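Local coordinates for polyphosphate kinase (Porphyromonas gingivalis, PDB 2O8R), which probably catalyses the reversible transfer of the terminal phosphate of ATP to a growing chain of inorganic polyphosphate, with magnesium as cofactor, at residues 401-409 with 430-441; 485-493 with 504-512. The protein carries 3 engineered substitutions. All blocks are in the same frame, centred on the assembly; numbering follows the deposited sequence. Where two conformers were deposited one is given.

Overall arrangement
Both contacts lie in the C-terminal half of the chain and follow one another in series: the loop of contact 1 is complete before that of contact 2 begins. Strand 399-404 leads through helix 416-425 to strand 428-431, and contact 1 closes this loop by parallel pairing at the edge of its sheet; the chain then continues to His439, the predicted phosphohistidine. Some forty residues later helix 484-497 begins; contact 2 closes the short connection from it to strand 510-511, the edge of the nine-strand sheet of the second PLD-like region. The centres of contact 1 and contact 2 are about 19 Å apart, and the nearest atoms of contact 1 and contact 2 about 5 Å apart. Helix 484-497 links them, since its Leu497 packs on Phe403 and Val438 of contact 1.

Contact 1 (401-409 with 430-441); sequences SVFVELKAR and VYSMPGLKVHAK. With SO4 (sulfate ion), chain F.
The carbonyl O of Val404 receives two weak hydrogen bonds from Ser432, from its backbone N at 3.4 Å and from its OG at 3.2 Å, where two parallel strands run out into loops. This is the end of a beta-alpha-beta unit in a PLD-like domain: strand 399-404, helix 416-425 and strand 428-431. Within the pair, Val430 N donates to Val402 O, and Val404 N to Val430 O at 3.0 Å with an N-H...O angle of 167°. Phe403 and Val430 point the same way from the sheet, and CG2 of Val430 reaches CD1 of Phe403 at 3.4 Å, while its CG1 lies over one face of that ring. Phe494 also meets this ring.

Beyond the strands, Glu405 lies alongside His439, the predicted phosphohistidine intermediate, with the carboxylate plane turned 79° from the ring. CG of His439 is anti to the backbone N, chi1 -171°, and this torsion sends the imidazole out beside the acid. Glu405 OE2 forms a long salt bridge of 3.8 Å with Lys441 NZ, which is also hydrogen-bonded to Asn465. Lys441 CE lies over one imidazole face, offset toward the rim. Glu628 accepts a hydrogen bond from His439 ND1, which should help fix the ring's rotation. A sulfate, probably from the crystallisation liquor, meets the edge of the ring and is also held by His597 and Arg599, consistent with a phosphate-binding pocket. Sulfate O3 takes two weak bonds, from His439 NE2 at 3.2 Å and from Lys441 NZ at 3.3 Å.

Contact 2 (485-493 with 504-512); sequences DIVHDVYRL and ARFSRLLVA. With SO4 (sulfate ion), chain E.
Residues 504-509 pass as a loop along one side of segment 485-493 of helix 484-497, the CA atoms of Asp489 and Phe506 coming as near as 5.4 Å, and strand 510-511 follows. The contact thus joins helix 484-497, in the first PLD-like region, to strand 510-511 at the edge of the nine-strand sheet of the second, and its central element is a carboxylate receiving three consecutive backbone NH groups. Asp489 OD1 uses its syn lone pair for Ser507 N, at 2.9 Å. The other oxygen, OD2, accepts Arg508 N nearly along its C-O axis (2.8 Å, N-H...O 177°) and Leu509 N on the anti side, 28° out of the carboxylate plane. CG of Asp489 is anti to its carbonyl carbon, chi1 -82°, which directs the acid at the loop. Three such bonds should fix its rotation and stabilise a buried negative charge.

Further toward Leu493, the Phe506 ring presents its edge to Asp489 O and Leu493 N, while Val511 CG2 lies over the centre of one face. Val511 CG1 in turn meets Leu493 CD1 at 4.0 Å. At the other end Asp485 OD2 and Arg508 NE form a long salt bridge. Arg492, whose NE is salt-bridged to Glu502, meets the ring obliquely with its CD, 3.9 Å from Phe506 CE1. A sulfate, probably from the crystallisation liquor, is gripped at one oxygen, O3, by Arg505 NE at 2.7 Å and NH2 at 2.9 Å.

Contact 1 (401-409 with 430-441)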
loop_
_atom_site.group_PDB
_atom_site.type_symbol
_atom_site.label_atom_id
_atom_site.label_comp_id
_atom_site.label_asym_id
_atom_site.label_seq_id
_atom_site.Cartn_x
_atom_site.Cartn_y
_atom_site.Cartn_z
ATOM N N SER A 401 18.606 17.795 -1.429
ATOM C CA SER A 401 17.655 18.286 -0.423
ATOM C C SER A 401 16.211 18.129 -0.882
ATOM O O SER A 401 15.898 18.395 -2.041
ATOM C CB SER A 401 17.901 19.756 -0.117
ATOM O OG SER A 401 19.190 20.137 -0.550
ATOM N N VAL A 402 15.335 17.697 0.025
ATOM C CA VAL A 402 13.897 17.630 -0.264
ATOM C C VAL A 402 13.102 18.422 0.770
ATOM O O VAL A 402 13.120 18.093 1.960
ATOM C CB VAL A 402 13.372 16.189 -0.282
ATOM C CG1 VAL A 402 11.886 16.160 -0.588
ATOM C CG2 VAL A 402 14.127 15.344 -1.281
ATOM N N PHE A 403 12.411 19.464 0.305
ATOM C CA PHE A 403 11.598 20.323 1.164
ATOM C C PHE A 403 10.180 19.876 1.098
ATOM O O PHE A 403 9.560 19.953 0.037
ATOM C CB PHE A 403 11.702 21.788 0.743
ATOM C CG PHE A 403 13.048 22.377 0.998
ATOM C CD1 PHE A 403 13.294 23.088 2.155
ATOM C CD2 PHE A 403 14.088 22.174 0.102
ATOM C CE1 PHE A 403 14.556 23.604 2.407
ATOM C CE2 PHE A 403 15.343 22.683 0.351
ATOM C CZ PHE A 403 15.578 23.401 1.503
ATOM N N VAL A 404 9.673 19.411 2.237
ATOM C CA VAL A 404 8.363 18.764 2.315
ATOM C C VAL A 404 7.377 19.611 3.112
ATOM O O VAL A 404 7.619 19.922 4.292
ATOM C CB VAL A 404 8.454 17.366 2.983
ATOM C CG1 VAL A 404 7.137 16.626 2.853
ATOM C CG2 VAL A 404 9.587 16.541 2.394
ATOM N N GLU A 405 6.254 19.948 2.479
ATOM C CA GLU A 405 5.268 20.855 3.078
ATOM C C GLU A 405 4.393 20.280 4.198
ATOM O O GLU A 405 3.532 20.989 4.724
ATOM C CB GLU A 405 4.368 21.470 2.005
ATOM C CG GLU A 405 3.609 20.475 1.141
ATOM C CD GLU A 405 2.533 21.132 0.277
ATOM O OE1 GLU A 405 1.529 21.630 0.837
ATOM O OE2 GLU A 405 2.682 21.134 -0.965
ATOM N N LEU A 406 4.607 19.020 4.571
ATOM C CA LEU A 406 3.715 18.384 5.533
ATOM C C LEU A 406 4.004 18.722 7.005
ATOM O O LEU A 406 4.866 19.556 7.307
ATOM C CB LEU A 406 3.594 16.879 5.295
ATOM C CG LEU A 406 2.122 16.466 5.426
ATOM C CD1 LEU A 406 1.331 16.792 4.150
ATOM C CD2 LEU A 406 1.957 15.008 5.871
ATOM N N LYS A 407 3.292 18.037 7.902
ATOM C CA LYS A 407 2.944 18.580 9.219
ATOM C C LYS A 407 3.693 18.021 10.433
ATOM O O LYS A 407 4.655 17.253 10.306
ATOM C CB LYS A 407 1.429 18.418 9.457
ATOM C CG LYS A 407 0.549 18.592 8.224
ATOM C CD LYS A 407 0.398 20.046 7.822
ATOM C CE LYS A 407 -0.203 20.152 6.432
ATOM N NZ LYS A 407 -0.921 21.439 6.239
ATOM N N ALA A 408 3.222 18.449 11.609
ATOM C CA ALA A 408 3.651 17.951 12.907
ATOM C C ALA A 408 3.340 16.465 13.001
ATOM O O ALA A 408 4.238 15.632 12.865
ATOM C CB ALA A 408 2.939 18.713 14.011
ATOM N N ARG A 409 2.065 16.137 13.209
ATOM C CA ARG A 409 1.613 14.742 13.205
ATOM C C ARG A 409 0.824 14.379 11.937
ATOM O O ARG A 409 -0.410 14.462 11.880
ATOM C CB ARG A 409 0.861 14.410 14.489
ATOM C CG ARG A 409 1.764 14.449 15.718
ATOM C CD ARG A 409 1.023 15.021 16.899
ATOM N NE ARG A 409 -0.302 14.416 17.022
ATOM C CZ ARG A 409 -1.390 15.061 17.429
ATOM N NH1 ARG A 409 -1.324 16.348 17.753
ATOM N NH2 ARG A 409 -2.549 14.419 17.502
ATOM N N VAL A 430 14.035 18.391 4.760
ATOM C CA VAL A 430 13.638 19.448 5.676
ATOM C C VAL A 430 12.153 19.791 5.579
ATOM O O VAL A 430 11.588 19.916 4.484
ATOM C CB VAL A 430 14.602 20.688 5.662
ATOM C CG1 VAL A 430 15.850 20.449 4.780
ATOM C CG2 VAL A 430 13.863 21.992 5.338
ATOM N N TYR A 431 11.528 19.895 6.750
ATOM C CA TYR A 431 10.090 20.135 6.889
ATOM C C TYR A 431 9.804 21.618 7.056
ATOM O O TYR A 431 10.680 22.381 7.491
ATOM C CB TYR A 431 9.519 19.423 8.130
ATOM C CG TYR A 431 10.317 18.254 8.670
ATOM C CD1 TYR A 431 11.417 18.459 9.502
ATOM C CD2 TYR A 431 9.944 16.940 8.381
ATOM C CE1 TYR A 431 12.147 17.383 10.003
ATOM C CE2 TYR A 431 10.664 15.862 8.881
ATOM C CZ TYR A 431 11.762 16.089 9.690
ATOM O OH TYR A 431 12.469 15.019 10.183
ATOM N N SER A 432 8.572 22.015 6.742
ATOM C CA SER A 432 8.099 23.352 7.037
ATOM C C SER A 432 7.613 23.310 8.480
ATOM O O SER A 432 6.546 22.760 8.767
ATOM C CB SER A 432 6.922 23.732 6.135
ATOM O OG SER A 432 6.851 22.955 4.954
HETATM N N MSE A 433 8.408 23.850 9.395
HETATM C CA MSE A 433 7.953 24.047 10.768
HETATM C C MSE A 433 6.962 25.217 10.798
HETATM O O MSE A 433 7.256 26.275 10.243
HETATM C CB MSE A 433 9.131 24.245 11.737
HETATM C CG MSE A 433 10.497 24.494 11.099
HETATM SE SE MSE A 433 10.647 26.208 10.173
HETATM C CE MSE A 433 11.004 25.593 8.347
ATOM N N PRO A 434 5.784 25.013 11.433
ATOM C CA PRO A 434 4.556 25.828 11.470
ATOM C C PRO A 434 4.647 27.314 11.091
ATOM O O PRO A 434 5.531 28.032 11.569
ATOM C CB PRO A 434 4.105 25.674 12.925
ATOM C CG PRO A 434 4.630 24.287 13.340
ATOM C CD PRO A 434 5.607 23.817 12.277
ATOM N N GLY A 435 3.720 27.760 10.244
ATOM C CA GLY A 435 3.658 29.160 9.821
ATOM C C GLY A 435 3.555 29.321 8.316
ATOM O O GLY A 435 2.544 29.794 7.793
ATOM N N LEU A 436 4.626 28.947 7.624
ATOM C CA LEU A 436 4.600 28.846 6.175
ATOM C C LEU A 436 4.790 27.385 5.773
ATOM O O LEU A 436 5.814 26.777 6.085
ATOM C CB LEU A 436 5.651 29.766 5.526
ATOM C CG LEU A 436 7.117 29.794 5.983
ATOM C CD1 LEU A 436 7.993 28.898 5.112
ATOM C CD2 LEU A 436 7.654 31.221 5.966
ATOM N N LYS A 437 3.780 26.805 5.132
ATOM C CA LYS A 437 3.956 25.498 4.529
ATOM C C LYS A 437 4.256 25.718 3.052
ATOM O O LYS A 437 3.624 26.552 2.404
ATOM C CB LYS A 437 2.753 24.580 4.782
ATOM C CG LYS A 437 1.383 25.126 4.378
ATOM C CD LYS A 437 0.256 24.424 5.148
ATOM C CE LYS A 437 -1.075 24.406 4.383
ATOM N NZ LYS A 437 -1.752 25.728 4.287
ATOM N N VAL A 438 5.261 25.015 2.534
ATOM C CA VAL A 438 5.744 25.274 1.177
ATOM C C VAL A 438 4.891 24.545 0.147
ATOM O O VAL A 438 4.998 23.330 -0.042
ATOM C CB VAL A 438 7.241 24.915 1.011
ATOM C CG1 VAL A 438 7.708 25.122 -0.428
ATOM C CG2 VAL A 438 8.085 25.743 1.959
ATOM N N HIS A 439 4.039 25.302 -0.523
ATOM C CA HIS A 439 3.165 24.728 -1.523
ATOM C C HIS A 439 3.828 24.771 -2.900
ATOM O O HIS A 439 3.382 24.098 -3.821
ATOM C CB HIS A 439 1.821 25.454 -1.515
ATOM C CG HIS A 439 0.781 24.805 -2.364
ATOM N ND1 HIS A 439 0.434 25.283 -3.608
ATOM C CD2 HIS A 439 0.022 23.704 -2.158
ATOM C CE1 HIS A 439 -0.502 24.511 -4.128
ATOM N NE2 HIS A 439 -0.772 23.548 -3.268
ATOM N N ALA A 440 4.899 25.556 -3.018
ATOM C CA ALA A 440 5.674 25.691 -4.259
ATOM C C ALA A 440 6.034 24.350 -4.906
ATOM O O ALA A 440 6.353 23.383 -4.221
ATOM C CB ALA A 440 6.929 26.487 -3.989
ATOM N N LYS A 441 5.975 24.297 -6.229
ATOM C CA LYS A 441 6.227 23.054 -6.957
ATOM C C LYS A 441 7.448 23.219 -7.874
ATOM O O LYS A 441 7.307 23.343 -9.092
ATOM C CB LYS A 441 4.997 22.662 -7.787
ATOM C CG LYS A 441 3.630 22.886 -7.127
ATOM C CD LYS A 441 3.300 21.750 -6.189
ATOM C CE LYS A 441 1.889 21.848 -5.658
ATOM N NZ LYS A 441 1.653 20.798 -4.634
HETATM S S SO4 F . -2.666 21.234 -4.903
HETATM O O1 SO4 F . -3.322 20.251 -5.761
HETATM O O2 SO4 F . -3.663 21.808 -3.986
HETATM O O3 SO4 F . -1.608 20.580 -4.136
HETATM O O4 SO4 F . -2.020 22.250 -5.729
#

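Contact 2 (485-493 with 504-512)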
loop_
_atom_site.group_PDB
_atom_site.type_symbol
_atom_site.label_atom_id
_atom_site.label_comp_id
_atom_site.label_asym_id
_atom_site.label_seq_id
_atom_site.Cartn_x
_atom_site.Cartn_y
_atom_site.Cartn_z
ATOM N N ASP A 485 18.393 33.976 -14.737
ATOM C CA ASP A 485 17.643 34.730 -13.734
ATOM C C ASP A 485 16.698 33.855 -12.918
ATOM O O ASP A 485 16.616 33.997 -11.691
ATOM C CB ASP A 485 16.864 35.863 -14.379
ATOM C CG ASP A 485 17.758 37.004 -14.807
ATOM O OD1 ASP A 485 18.997 36.830 -14.777
ATOM O OD2 ASP A 485 17.220 38.071 -15.172
ATOM N N ILE A 486 15.987 32.961 -13.604
ATOM C CA ILE A 486 15.106 32.013 -12.940
ATOM C C ILE A 486 15.936 31.057 -12.105
ATOM O O ILE A 486 15.621 30.813 -10.937
ATOM C CB ILE A 486 14.270 31.172 -13.930
ATOM C CG1 ILE A 486 13.666 32.033 -15.040
ATOM C CG2 ILE A 486 13.167 30.420 -13.184
ATOM C CD1 ILE A 486 12.375 32.690 -14.675
ATOM N N VAL A 487 17.001 30.522 -12.697
ATOM C CA VAL A 487 17.765 29.462 -12.035
ATOM C C VAL A 487 18.369 30.022 -10.762
ATOM O O VAL A 487 18.552 29.299 -9.778
ATOM C CB VAL A 487 18.841 28.834 -12.952
ATOM C CG1 VAL A 487 19.997 28.230 -12.138
ATOM C CG2 VAL A 487 18.215 27.786 -13.879
ATOM N N HIS A 488 18.613 31.328 -10.774
ATOM C CA HIS A 488 19.212 31.988 -9.636
ATOM C C HIS A 488 18.148 32.236 -8.576
ATOM O O HIS A 488 18.404 32.139 -7.371
ATOM C CB HIS A 488 19.870 33.307 -10.058
ATOM C CG HIS A 488 20.561 34.007 -8.933
ATOM N ND1 HIS A 488 19.922 34.918 -8.119
ATOM C CD2 HIS A 488 21.821 33.892 -8.455
ATOM C CE1 HIS A 488 20.763 35.340 -7.192
ATOM N NE2 HIS A 488 21.919 34.728 -7.371
ATOM N N ASP A 489 16.952 32.566 -9.044
ATOM C CA ASP A 489 15.834 32.876 -8.168
ATOM C C ASP A 489 15.410 31.646 -7.397
ATOM O O ASP A 489 15.179 31.717 -6.186
ATOM C CB ASP A 489 14.674 33.414 -8.990
ATOM C CG ASP A 489 14.816 34.891 -9.298
ATOM O OD1 ASP A 489 15.715 35.523 -8.708
ATOM O OD2 ASP A 489 14.021 35.424 -10.112
ATOM N N VAL A 490 15.328 30.523 -8.112
ATOM C CA VAL A 490 15.021 29.236 -7.515
ATOM C C VAL A 490 16.151 28.853 -6.555
ATOM O O VAL A 490 15.897 28.407 -5.421
ATOM C CB VAL A 490 14.821 28.154 -8.598
ATOM C CG1 VAL A 490 14.727 26.772 -7.977
ATOM C CG2 VAL A 490 13.571 28.439 -9.416
ATOM N N TYR A 491 17.389 29.058 -7.008
ATOM C CA TYR A 491 18.563 28.868 -6.170
ATOM C C TYR A 491 18.407 29.589 -4.836
ATOM O O TYR A 491 18.556 28.996 -3.762
ATOM C CB TYR A 491 19.806 29.390 -6.879
ATOM C CG TYR A 491 20.982 29.560 -5.950
ATOM C CD1 TYR A 491 21.755 28.469 -5.588
ATOM C CD2 TYR A 491 21.317 30.807 -5.430
ATOM C CE1 TYR A 491 22.821 28.602 -4.730
ATOM C CE2 TYR A 491 22.384 30.949 -4.573
ATOM C CZ TYR A 491 23.134 29.838 -4.229
ATOM O OH TYR A 491 24.204 29.955 -3.369
ATOM N N ARG A 492 18.107 30.877 -4.934
ATOM C CA ARG A 492 17.934 31.737 -3.783
ATOM C C ARG A 492 16.753 31.306 -2.935
ATOM O O ARG A 492 16.838 31.328 -1.706
ATOM C CB ARG A 492 17.754 33.189 -4.231
ATOM C CG ARG A 492 17.572 34.150 -3.093
ATOM C CD ARG A 492 17.352 35.567 -3.577
ATOM N NE ARG A 492 18.591 36.333 -3.633
ATOM C CZ ARG A 492 19.053 36.928 -4.724
ATOM N NH1 ARG A 492 18.374 36.862 -5.861
ATOM N NH2 ARG A 492 20.193 37.595 -4.674
ATOM N N LEU A 493 15.660 30.910 -3.587
ATOM C CA LEU A 493 14.473 30.430 -2.872
ATOM C C LEU A 493 14.815 29.266 -1.943
ATOM O O LEU A 493 14.443 29.278 -0.765
ATOM C CB LEU A 493 13.366 30.023 -3.837
ATOM C CG LEU A 493 12.094 29.406 -3.237
ATOM C CD1 LEU A 493 11.441 30.312 -2.195
ATOM C CD2 LEU A 493 11.096 29.016 -4.346
ATOM N N ALA A 504 16.143 39.087 0.223
ATOM C CA ALA A 504 14.789 38.686 -0.179
ATOM C C ALA A 504 14.349 39.327 -1.507
ATOM O O ALA A 504 13.402 40.114 -1.545
ATOM C CB ALA A 504 13.801 39.002 0.928
ATOM N N ARG A 505 15.037 38.972 -2.592
ATOM C CA ARG A 505 14.931 39.681 -3.864
ATOM C C ARG A 505 15.034 38.721 -5.035
ATOM O O ARG A 505 16.017 37.988 -5.151
ATOM C CB ARG A 505 16.065 40.708 -3.999
ATOM C CG ARG A 505 15.967 41.933 -3.099
ATOM C CD ARG A 505 16.962 43.002 -3.522
ATOM N NE ARG A 505 18.342 42.641 -3.218
ATOM C CZ ARG A 505 19.017 43.080 -2.159
ATOM N NH1 ARG A 505 18.438 43.901 -1.290
ATOM N NH2 ARG A 505 20.275 42.700 -1.970
ATOM N N PHE A 506 14.048 38.754 -5.923
ATOM C CA PHE A 506 14.053 37.864 -7.080
ATOM C C PHE A 506 13.975 38.642 -8.400
ATOM O O PHE A 506 13.330 39.687 -8.466
ATOM C CB PHE A 506 12.927 36.820 -6.946
ATOM C CG PHE A 506 12.943 36.090 -5.628
ATOM C CD1 PHE A 506 13.676 34.922 -5.477
ATOM C CD2 PHE A 506 12.254 36.590 -4.528
ATOM C CE1 PHE A 506 13.711 34.259 -4.259
ATOM C CE2 PHE A 506 12.282 35.928 -3.302
ATOM C CZ PHE A 506 13.009 34.767 -3.170
ATOM N N SER A 507 14.643 38.137 -9.440
ATOM C CA SER A 507 14.701 38.810 -10.750
ATOM C C SER A 507 13.415 38.696 -11.553
ATOM O O SER A 507 12.940 39.677 -12.117
ATOM C CB SER A 507 15.850 38.271 -11.611
ATOM O OG SER A 507 17.076 38.273 -10.911
ATOM N N ARG A 508 12.880 37.486 -11.642
ATOM C CA ARG A 508 11.723 37.233 -12.491
ATOM C C ARG A 508 10.679 36.441 -11.734
ATOM O O ARG A 508 9.493 36.537 -12.026
ATOM C CB ARG A 508 12.125 36.440 -13.729
ATOM C CG ARG A 508 13.316 36.993 -14.494
ATOM C CD ARG A 508 12.915 38.132 -15.379
ATOM N NE ARG A 508 13.833 38.289 -16.499
ATOM C CZ ARG A 508 13.535 38.949 -17.613
ATOM N NH1 ARG A 508 12.339 39.507 -17.757
ATOM N NH2 ARG A 508 14.431 39.044 -18.586
ATOM N N LEU A 509 11.137 35.665 -10.758
ATOM C CA LEU A 509 10.271 34.771 -9.996
ATOM C C LEU A 509 9.338 35.526 -9.056
ATOM O O LEU A 509 9.691 36.578 -8.541
ATOM C CB LEU A 509 11.134 33.809 -9.192
ATOM C CG LEU A 509 10.483 32.569 -8.599
ATOM C CD1 LEU A 509 9.864 31.766 -9.727
ATOM C CD2 LEU A 509 11.502 31.756 -7.779
ATOM N N LEU A 510 8.150 34.984 -8.833
ATOM C CA LEU A 510 7.239 35.550 -7.846
ATOM C C LEU A 510 7.008 34.592 -6.700
ATOM O O LEU A 510 6.460 33.510 -6.903
ATOM C CB LEU A 510 5.892 35.849 -8.477
ATOM C CG LEU A 510 5.885 36.789 -9.663
ATOM C CD1 LEU A 510 4.440 37.108 -9.989
ATOM C CD2 LEU A 510 6.655 38.040 -9.310
ATOM N N VAL A 511 7.412 34.995 -5.500
ATOM C CA VAL A 511 7.210 34.183 -4.300
ATOM C C VAL A 511 6.233 34.839 -3.319
ATOM O O VAL A 511 6.266 36.045 -3.101
ATOM C CB VAL A 511 8.539 33.872 -3.600
ATOM C CG1 VAL A 511 8.341 32.829 -2.512
ATOM C CG2 VAL A 511 9.568 33.370 -4.618
ATOM N N ALA A 512 5.347 34.034 -2.752
ATOM C CA ALA A 512 4.334 34.524 -1.833
ATOM C C ALA A 512 4.988 34.970 -0.532
ATOM O O ALA A 512 5.985 34.390 -0.106
ATOM C CB ALA A 512 3.290 33.440 -1.575
HETATM S S SO4 E . 20.027 41.303 -6.061
HETATM O O1 SO4 E . 21.158 40.574 -6.638
HETATM O O2 SO4 E . 18.790 40.526 -6.179
HETATM O O3 SO4 E . 20.309 41.559 -4.650
HETATM O O4 SO4 E . 19.861 42.567 -6.775
#